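Long-range contact in hypothetical protein (Bacteroides caccae, PDB 4M8R), which is of unknown function but joins an N-terminal Ig-like domain to a WD40-like domain that probably folds as a beta-propeller: residues I11-V25 / L94-L108. Residues are numbered along the deposited sequence; the frame is centred on the assembly and turned at random.
Sequences ILVTNAGVTEANQTV and LNRASERMSLGKVLL. With PO4 (phosphate ion), chain D.
The side chains of Leu12 and Arg96 run alongside each other with opposite headings. Arg96 NH2 donates to Leu12 O at 2.6 Å, near the guanidinium plane, with a bent N-H...O angle of 141°. Leu12 CB and CG lie over one face of the same group. The Arg96 chain leaves with CG anti to the backbone N (chi1 176°) and then bends back over Leu12. NH1 forms a salt bridge with Asp42. Replacing Arg96 with an alanine would probably leave Leu12 O without this donor and remove a positive partner of Asp42.

Val13 meets Leu94 tip to tip, Val13 CG1 and CG2 both 3.7 Å from Leu94 CD2. The selenium of Met101, a selenomethionine, passes obliquely beside Val13 CG2. Val18 CG2 rests on the backbone at Leu103 and Gly104, 3.7 Å from Gly104 N. These two residues form a classic beta bulge against strand 88-96.

Asn22 N bonds Lys105 O at 2.7 Å. Lys105 NZ bonds two oxygens of a phosphate, probably from the crystallisation liquor, also bound by Arg89 and the second subunit. Thr24 and Leu107 point the same way, Thr24 OG1 3.6 Å from Leu107 CD2. Strand 16-18 pairs antiparallel with strand 30-36; after two turns, Val25 N donates to Leu107 O and strand 24-25 runs parallel to strand 99-108. This change of partner is consistent with the first strand of an Ig-like sandwich.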
loop_
_atom_site.group_PDB
_atom_site.type_symbol
_atom_site.label_atom_id
_atom_site.label_comp_id
_atom_site.label_asym_id
_atom_site.label_seq_id
_atom_site.Cartn_x
_atom_site.Cartn_y
_atom_site.Cartn_z
ATOM N N ILE A 11 39.252 0.146 22.149
ATOM C CA ILE A 11 38.171 0.316 23.124
ATOM C C ILE A 11 38.000 1.817 23.340
ATOM O O ILE A 11 38.955 2.500 23.701
ATOM C CB ILE A 11 38.500 -0.352 24.477
ATOM C CG1 ILE A 11 38.782 -1.849 24.293
ATOM C CG2 ILE A 11 37.356 -0.150 25.462
ATOM C CD1 ILE A 11 39.580 -2.464 25.424
ATOM N N LEU A 12 36.795 2.329 23.123
ATOM C CA LEU A 12 36.575 3.776 23.140
ATOM C C LEU A 12 36.669 4.369 24.545
ATOM O O LEU A 12 37.319 5.398 24.750
ATOM C CB LEU A 12 35.217 4.120 22.522
ATOM C CG LEU A 12 34.988 3.671 21.074
ATOM C CD1 LEU A 12 33.652 4.190 20.568
ATOM C CD2 LEU A 12 36.114 4.129 20.160
ATOM N N VAL A 13 36.012 3.723 25.503
ATOM C CA VAL A 13 35.970 4.205 26.879
ATOM C C VAL A 13 36.017 3.031 27.845
ATOM O O VAL A 13 35.498 1.953 27.559
ATOM C CB VAL A 13 34.709 5.064 27.162
ATOM C CG1 VAL A 13 34.790 6.405 26.444
ATOM C CG2 VAL A 13 33.433 4.332 26.766
ATOM N N THR A 14 36.637 3.260 28.995
ATOM C CA THR A 14 36.818 2.227 30.002
ATOM C C THR A 14 35.933 2.506 31.210
ATOM O O THR A 14 35.499 3.646 31.417
ATOM C CB THR A 14 38.281 2.186 30.447
ATOM O OG1 THR A 14 38.746 3.527 30.650
ATOM C CG2 THR A 14 39.134 1.510 29.381
ATOM N N ASN A 15 35.658 1.458 31.994
ATOM C CA ASN A 15 34.793 1.556 33.175
ATOM C C ASN A 15 33.481 2.264 32.858
ATOM O O ASN A 15 33.000 3.083 33.644
ATOM C CB ASN A 15 35.512 2.294 34.301
ATOM C CG ASN A 15 36.878 1.724 34.578
ATOM O OD1 ASN A 15 37.889 2.397 34.389
ATOM N ND2 ASN A 15 36.920 0.467 35.005
ATOM N N ALA A 16 32.912 1.943 31.701
ATOM C CA ALA A 16 31.764 2.666 31.184
ATOM C C ALA A 16 30.467 1.903 31.375
ATOM O O ALA A 16 30.463 0.702 31.621
ATOM C CB ALA A 16 31.971 2.977 29.709
ATOM N N GLY A 17 29.361 2.618 31.231
ATOM C CA GLY A 17 28.042 2.014 31.333
ATOM C C GLY A 17 26.934 3.048 31.288
ATOM O O GLY A 17 27.177 4.231 31.017
ATOM N N VAL A 18 25.721 2.589 31.567
ATOM C CA VAL A 18 24.557 3.449 31.653
ATOM C C VAL A 18 24.037 3.353 33.071
ATOM O O VAL A 18 23.802 2.262 33.570
ATOM C CB VAL A 18 23.464 2.995 30.675
ATOM C CG1 VAL A 18 22.304 3.975 30.670
ATOM C CG2 VAL A 18 24.041 2.850 29.274
ATOM N N THR A 19 23.860 4.493 33.724
ATOM C CA THR A 19 23.397 4.509 35.107
ATOM C C THR A 19 22.082 3.749 35.237
ATOM O O THR A 19 21.919 2.947 36.147
ATOM C CB THR A 19 23.221 5.949 35.626
ATOM O OG1 THR A 19 24.476 6.633 35.548
ATOM C CG2 THR A 19 22.729 5.963 37.069
ATOM N N GLU A 20 21.162 3.986 34.310
ATOM C CA GLU A 20 19.841 3.369 34.356
ATOM C C GLU A 20 19.791 2.034 33.601
ATOM O O GLU A 20 18.727 1.622 33.139
ATOM C CB GLU A 20 18.788 4.337 33.786
ATOM C CG GLU A 20 18.662 5.659 34.538
ATOM C CD GLU A 20 19.744 6.677 34.191
ATOM O OE1 GLU A 20 20.588 6.407 33.314
ATOM O OE2 GLU A 20 19.749 7.757 34.810
ATOM N N ALA A 21 20.930 1.351 33.485
ATOM C CA ALA A 21 21.013 0.111 32.714
ATOM C C ALA A 21 19.995 -0.926 33.182
ATOM O O ALA A 21 19.809 -1.128 34.379
ATOM C CB ALA A 21 22.414 -0.467 32.792
ATOM N N ASN A 22 19.317 -1.543 32.219
ATOM C CA ASN A 22 18.336 -2.600 32.474
ATOM C C ASN A 22 17.105 -2.170 33.276
ATOM O O ASN A 22 16.378 -3.012 33.791
ATOM C CB ASN A 22 19.016 -3.795 33.141
ATOM C CG ASN A 22 20.123 -4.371 32.289
ATOM O OD1 ASN A 22 19.963 -4.554 31.076
ATOM N ND2 ASN A 22 21.257 -4.657 32.911
ATOM N N GLN A 23 16.859 -0.868 33.354
ATOM C CA GLN A 23 15.687 -0.351 34.038
ATOM C C GLN A 23 14.696 0.162 33.011
ATOM O O GLN A 23 15.010 0.292 31.825
ATOM C CB GLN A 23 16.079 0.777 34.991
ATOM C CG GLN A 23 17.008 0.341 36.117
ATOM C CD GLN A 23 17.409 1.489 37.033
ATOM O OE1 GLN A 23 16.865 2.596 36.951
ATOM N NE2 GLN A 23 18.371 1.232 37.913
ATOM N N THR A 24 13.487 0.441 33.474
ATOM C CA THR A 24 12.474 1.053 32.642
ATOM C C THR A 24 12.580 2.575 32.767
ATOM O O THR A 24 12.619 3.116 33.872
ATOM C CB THR A 24 11.064 0.566 33.028
ATOM O OG1 THR A 24 10.982 -0.850 32.819
ATOM C CG2 THR A 24 9.995 1.257 32.177
ATOM N N VAL A 25 12.632 3.253 31.630
ATOM C CA VAL A 25 12.715 4.709 31.606
ATOM C C VAL A 25 11.596 5.258 30.729
ATOM O O VAL A 25 11.025 4.529 29.930
ATOM C CB VAL A 25 14.092 5.192 31.099
ATOM C CG1 VAL A 25 15.191 4.729 32.039
ATOM C CG2 VAL A 25 14.377 4.697 29.687
ATOM N N LEU A 94 27.980 4.332 22.144
ATOM C CA LEU A 94 28.884 5.463 21.966
ATOM C C LEU A 94 29.404 5.440 20.532
ATOM O O LEU A 94 29.888 4.413 20.065
ATOM C CB LEU A 94 30.061 5.375 22.931
ATOM C CG LEU A 94 31.002 6.583 22.931
ATOM C CD1 LEU A 94 30.266 7.842 23.355
ATOM C CD2 LEU A 94 32.193 6.324 23.841
ATOM N N ASN A 95 29.300 6.572 19.842
ATOM C CA ASN A 95 29.707 6.675 18.442
ATOM C C ASN A 95 30.849 7.675 18.301
ATOM O O ASN A 95 30.637 8.880 18.430
ATOM C CB ASN A 95 28.503 7.092 17.580
ATOM C CG ASN A 95 28.820 7.149 16.094
ATOM O OD1 ASN A 95 29.903 6.763 15.655
ATOM N ND2 ASN A 95 27.865 7.639 15.310
ATOM N N ARG A 96 32.056 7.168 18.058
ATOM C CA ARG A 96 33.222 8.010 17.813
ATOM C C ARG A 96 33.643 7.878 16.353
ATOM O O ARG A 96 34.391 6.964 15.999
ATOM C CB ARG A 96 34.374 7.632 18.763
ATOM C CG ARG A 96 35.673 8.400 18.523
ATOM C CD ARG A 96 36.250 9.000 19.794
ATOM N NE ARG A 96 36.937 8.024 20.639
ATOM C CZ ARG A 96 36.699 7.801 21.933
ATOM N NH1 ARG A 96 35.766 8.471 22.604
ATOM N NH2 ARG A 96 37.415 6.885 22.569
ATOM N N ALA A 97 33.162 8.801 15.518
ATOM C CA ALA A 97 33.408 8.777 14.071
ATOM C C ALA A 97 32.874 7.473 13.455
ATOM O O ALA A 97 31.667 7.228 13.479
ATOM C CB ALA A 97 34.892 8.990 13.772
ATOM N N SER A 98 33.760 6.637 12.922
ATOM C CA SER A 98 33.392 5.290 12.483
ATOM C C SER A 98 32.844 4.424 13.645
ATOM O O SER A 98 31.697 3.960 13.605
ATOM C CB SER A 98 34.625 4.617 11.839
ATOM O OG SER A 98 34.400 3.252 11.527
ATOM N N GLU A 99 33.660 4.272 14.685
ATOM C CA GLU A 99 33.504 3.212 15.694
ATOM C C GLU A 99 32.236 3.334 16.540
ATOM O O GLU A 99 31.771 4.437 16.817
ATOM C CB GLU A 99 34.708 3.197 16.655
ATOM C CG GLU A 99 36.099 3.269 16.025
ATOM C CD GLU A 99 36.566 1.956 15.427
ATOM O OE1 GLU A 99 35.713 1.102 15.104
ATOM O OE2 GLU A 99 37.799 1.781 15.277
ATOM N N ARG A 100 31.698 2.183 16.950
ATOM C CA ARG A 100 30.598 2.108 17.915
ATOM C C ARG A 100 30.935 1.150 19.058
ATOM O O ARG A 100 31.599 0.132 18.852
ATOM C CB ARG A 100 29.293 1.678 17.237
ATOM C CG ARG A 100 28.619 2.796 16.463
ATOM C CD ARG A 100 27.239 2.415 15.946
ATOM N NE ARG A 100 26.588 3.554 15.285
ATOM C CZ ARG A 100 26.838 3.974 14.039
ATOM N NH1 ARG A 100 27.732 3.358 13.264
ATOM N NH2 ARG A 100 26.182 5.030 13.559
HETATM N N MSE A 101 30.494 1.505 20.264
HETATM C CA MSE A 101 30.661 0.655 21.445
HETATM C C MSE A 101 29.363 0.649 22.196
HETATM O O MSE A 101 28.778 1.705 22.441
HETATM C CB MSE A 101 31.766 1.190 22.356
HETATM C CG MSE A 101 32.194 0.169 23.405
HETATM SE SE MSE A 101 33.382 0.994 24.752
HETATM C CE MSE A 101 32.808 -0.100 26.289
ATOM N N SER A 102 28.908 -0.540 22.575
ATOM C CA SER A 102 27.685 -0.681 23.349
ATOM C C SER A 102 27.940 -0.278 24.791
ATOM O O SER A 102 28.881 -0.766 25.415
ATOM C CB SER A 102 27.184 -2.119 23.308
ATOM O OG SER A 102 25.955 -2.227 24.002
ATOM N N LEU A 103 27.105 0.616 25.313
ATOM C CA LEU A 103 27.229 1.076 26.691
ATOM C C LEU A 103 26.249 0.352 27.600
ATOM O O LEU A 103 26.544 0.117 28.769
ATOM C CB LEU A 103 26.978 2.579 26.767
ATOM C CG LEU A 103 27.972 3.452 25.999
ATOM C CD1 LEU A 103 27.446 4.878 25.916
ATOM C CD2 LEU A 103 29.355 3.424 26.631
ATOM N N GLY A 104 25.075 0.018 27.072
ATOM C CA GLY A 104 24.056 -0.672 27.851
ATOM C C GLY A 104 22.688 -0.639 27.205
ATOM O O GLY A 104 22.526 -0.121 26.098
ATOM N N LYS A 105 21.704 -1.180 27.913
ATOM C CA LYS A 105 20.344 -1.285 27.407
ATOM C C LYS A 105 19.352 -0.754 28.420
ATOM O O LYS A 105 19.586 -0.822 29.625
ATOM C CB LYS A 105 20.008 -2.741 27.123
ATOM C CG LYS A 105 20.987 -3.427 26.189
ATOM C CD LYS A 105 20.667 -4.904 26.039
ATOM C CE LYS A 105 20.919 -5.667 27.328
ATOM N NZ LYS A 105 20.745 -7.131 27.141
ATOM N N VAL A 106 18.247 -0.219 27.921
ATOM C CA VAL A 106 17.140 0.187 28.768
ATOM C C VAL A 106 15.843 -0.228 28.118
ATOM O O VAL A 106 15.802 -0.504 26.923
ATOM C CB VAL A 106 17.113 1.709 29.019
ATOM C CG1 VAL A 106 18.347 2.143 29.790
ATOM C CG2 VAL A 106 17.002 2.489 27.716
ATOM N N LEU A 107 14.791 -0.302 28.922
ATOM C CA LEU A 107 13.450 -0.523 28.415
ATOM C C LEU A 107 12.760 0.834 28.406
ATOM O O LEU A 107 12.614 1.472 29.453
ATOM C CB LEU A 107 12.701 -1.515 29.301
ATOM C CG LEU A 107 11.271 -1.881 28.886
ATOM C CD1 LEU A 107 11.224 -2.420 27.465
ATOM C CD2 LEU A 107 10.691 -2.901 29.854
ATOM N N LEU A 108 12.368 1.286 27.221
ATOM C CA LEU A 108 11.756 2.603 27.055
ATOM C C LEU A 108 10.248 2.446 26.938
ATOM O O LEU A 108 9.764 1.757 26.042
ATOM C CB LEU A 108 12.310 3.285 25.800
ATOM C CG LEU A 108 11.829 4.706 25.500
ATOM C CD1 LEU A 108 12.212 5.667 26.614
ATOM C CD2 LEU A 108 12.403 5.171 24.177
HETATM P P PO4 D . 22.238 -8.693 24.562
HETATM O O1 PO4 D . 23.094 -7.818 23.677
HETATM O O2 PO4 D . 20.806 -8.213 24.577
HETATM O O3 PO4 D . 22.256 -10.121 24.076
HETATM O O4 PO4 D . 22.802 -8.604 25.956
HETATM O O HOH W 1 25.894 -0.461 31.469
HETATM O O HOH W 2 22.266 -3.061 30.027
#